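Long-range contact in IroE protein (Escherichia coli, PDB 2GZS), which hydrolyses the trilactone of enterobactin and its glucosylated salmochelin forms, usually once, to give linear trimers: residues 167-172 and 198-203. Residues are numbered along the deposited sequence; the frame is centred on the assembly and turned at random.
Sequences SYYSAS and HLAIME
The Tyr169 ring meets Ala200 CB and the selenium of Met202, a selenomethionine, at a slant, neither squarely over a face nor at an edge. The two strands are neighbours in the central sheet of an alpha/beta-hydrolase fold. They run parallel and belong to a beta-alpha-beta crossover through helix 179-187. Tyr169 CD1 comes to 3.6 Å from Ala200 CB. The selenium lies 5.4 Å from the Tyr169 ring centroid, a Met-aromatic contact. Met202 CG stands beside its own backbone N (chi1 -47°) and the chain is extended to SE, which comes to 4.1 Å from Tyr169 CB, the two side chains crossing obliquely. Farther out, Tyr169 OH bonds Asp261 of helix 247-262. The Tyr168 ring is on the other side of the sheet, with His198 O in plane at its edge; Trp159 of helix 150-161 packs edge-to-face with this ring. The His198 ring takes Ser167 OG at its edge, with OG 3.8 Å from His198 CD2.

Five backbone hydrogen bonds join the strands, from Tyr168 N to His198 O through Ser172 N to Met202 O. Ser170, Leu199 and Ile201 share the Tyr168 face; Leu199 CD1 lies 4.0 Å from Tyr168 CB.

At the C-terminal ends the contact reaches the active-site side of the sheet. The side chain of Ser172 is about 5 Å from that of the active-site Ser149. The Glu203 chain folds back at chi2 (-81°), which lays its carboxylate against Ser172 CA. Glu203 OE1 also bonds Ser174 OG. An alanine in place of Glu203 would probably leave Ser174 OG without this acceptor and open a gap beside Ser172. One water bridges the strand ends, 2.7 Å from Ser172 OG and donating to Glu203 OE1 at 2.7 Å.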
loop_
_atom_site.group_PDB
_atom_site.type_symbol
_atom_site.label_atom_id
_atom_site.label_comp_id
_atom_site.label_asym_id
_atom_site.label_seq_id
_atom_site.Cartn_x
_atom_site.Cartn_y
_atom_site.Cartn_z
ATOM N N SER A 167 -7.497 -3.762 5.006
ATOM C CA SER A 167 -7.292 -4.290 3.668
ATOM C C SER A 167 -5.829 -4.073 3.241
ATOM O O SER A 167 -5.271 -3.007 3.443
ATOM C CB SER A 167 -8.232 -3.604 2.642
ATOM O OG SER A 167 -9.543 -4.158 2.905
ATOM N N TYR A 168 -5.274 -5.157 2.680
ATOM C CA TYR A 168 -3.820 -5.122 2.370
ATOM C C TYR A 168 -3.633 -5.447 0.885
ATOM O O TYR A 168 -3.939 -6.634 0.537
ATOM C CB TYR A 168 -3.122 -6.138 3.267
ATOM C CG TYR A 168 -3.125 -5.748 4.752
ATOM C CD1 TYR A 168 -2.051 -5.185 5.375
ATOM C CD2 TYR A 168 -4.319 -5.985 5.469
ATOM C CE1 TYR A 168 -2.081 -4.818 6.724
ATOM C CE2 TYR A 168 -4.370 -5.645 6.829
ATOM C CZ TYR A 168 -3.265 -5.093 7.419
ATOM O OH TYR A 168 -3.319 -4.747 8.771
ATOM N N TYR A 169 -3.174 -4.553 0.063
ATOM C CA TYR A 169 -3.031 -4.795 -1.369
ATOM C C TYR A 169 -1.509 -4.838 -1.685
ATOM O O TYR A 169 -0.802 -3.845 -1.682
ATOM C CB TYR A 169 -3.644 -3.625 -2.122
ATOM C CG TYR A 169 -5.144 -3.450 -1.968
ATOM C CD1 TYR A 169 -5.992 -4.106 -2.854
ATOM C CD2 TYR A 169 -5.658 -2.638 -0.958
ATOM C CE1 TYR A 169 -7.382 -3.983 -2.756
ATOM C CE2 TYR A 169 -7.038 -2.491 -0.878
ATOM C CZ TYR A 169 -7.848 -3.147 -1.765
ATOM O OH TYR A 169 -9.226 -2.955 -1.606
ATOM N N SER A 170 -1.085 -6.077 -1.910
ATOM C CA SER A 170 0.346 -6.352 -2.088
ATOM C C SER A 170 0.625 -6.571 -3.575
ATOM O O SER A 170 0.192 -7.648 -4.052
ATOM C CB SER A 170 0.729 -7.618 -1.305
ATOM O OG SER A 170 2.119 -7.867 -1.552
ATOM N N ALA A 171 1.263 -5.609 -4.185
ATOM C CA ALA A 171 1.482 -5.719 -5.646
ATOM C C ALA A 171 2.942 -6.073 -5.984
ATOM O O ALA A 171 3.852 -5.513 -5.406
ATOM C CB ALA A 171 1.081 -4.397 -6.279
ATOM N N SER A 172 3.056 -7.053 -6.906
ATOM C CA SER A 172 4.376 -7.561 -7.352
ATOM C C SER A 172 5.365 -7.936 -6.231
ATOM O O SER A 172 6.545 -7.593 -6.413
ATOM C CB SER A 172 5.050 -6.591 -8.312
ATOM O OG SER A 172 4.135 -6.384 -9.425
ATOM N N HIS A 198 -8.141 -8.442 5.205
ATOM C CA HIS A 198 -8.282 -8.871 3.819
ATOM C C HIS A 198 -6.966 -8.774 3.072
ATOM O O HIS A 198 -6.321 -7.729 3.219
ATOM C CB HIS A 198 -9.253 -7.914 3.092
ATOM C CG HIS A 198 -9.289 -8.048 1.618
ATOM N ND1 HIS A 198 -9.656 -9.255 1.007
ATOM C CD2 HIS A 198 -9.059 -7.147 0.632
ATOM C CE1 HIS A 198 -9.622 -9.077 -0.315
ATOM N NE2 HIS A 198 -9.262 -7.832 -0.565
ATOM N N LEU A 199 -6.600 -9.825 2.346
ATOM C CA LEU A 199 -5.290 -9.750 1.674
ATOM C C LEU A 199 -5.534 -9.883 0.183
ATOM O O LEU A 199 -6.181 -10.843 -0.248
ATOM C CB LEU A 199 -4.409 -10.909 2.160
ATOM C CG LEU A 199 -3.061 -10.980 1.438
ATOM C CD1 LEU A 199 -2.236 -9.725 1.660
ATOM C CD2 LEU A 199 -2.375 -12.279 1.931
ATOM N N ALA A 200 -5.053 -8.965 -0.601
ATOM C CA ALA A 200 -5.201 -8.975 -2.053
ATOM C C ALA A 200 -3.791 -9.036 -2.642
ATOM O O ALA A 200 -3.054 -8.047 -2.570
ATOM C CB ALA A 200 -5.924 -7.737 -2.564
ATOM N N ILE A 201 -3.434 -10.188 -3.231
ATOM C CA ILE A 201 -2.145 -10.286 -3.910
ATOM C C ILE A 201 -2.328 -9.962 -5.388
ATOM O O ILE A 201 -3.308 -10.448 -5.982
ATOM C CB ILE A 201 -1.548 -11.705 -3.751
ATOM C CG1 ILE A 201 -1.364 -12.034 -2.259
ATOM C CG2 ILE A 201 -0.256 -11.837 -4.521
ATOM C CD1 ILE A 201 -0.872 -13.463 -2.031
HETATM N N MSE A 202 -1.481 -9.106 -5.924
HETATM C CA MSE A 202 -1.659 -8.552 -7.236
HETATM C C MSE A 202 -0.383 -8.851 -8.009
HETATM O O MSE A 202 0.695 -8.462 -7.562
HETATM C CB MSE A 202 -1.907 -7.045 -7.183
HETATM C CG MSE A 202 -2.986 -6.639 -6.118
HETATM SE SE MSE A 202 -3.333 -4.768 -6.008
HETATM C CE MSE A 202 -4.826 -4.741 -7.198
ATOM N N GLU A 203 -0.502 -9.537 -9.150
ATOM C CA GLU A 203 0.719 -9.837 -9.885
ATOM C C GLU A 203 0.458 -9.622 -11.377
ATOM O O GLU A 203 -0.691 -9.673 -11.791
ATOM C CB GLU A 203 1.175 -11.310 -9.682
ATOM C CG GLU A 203 1.704 -11.569 -8.270
ATOM C CD GLU A 203 3.130 -11.128 -8.064
ATOM O OE1 GLU A 203 3.851 -10.730 -9.031
ATOM O OE2 GLU A 203 3.643 -11.187 -6.907
HETATM O O HOH W 1 4.122 -8.705 -10.868
#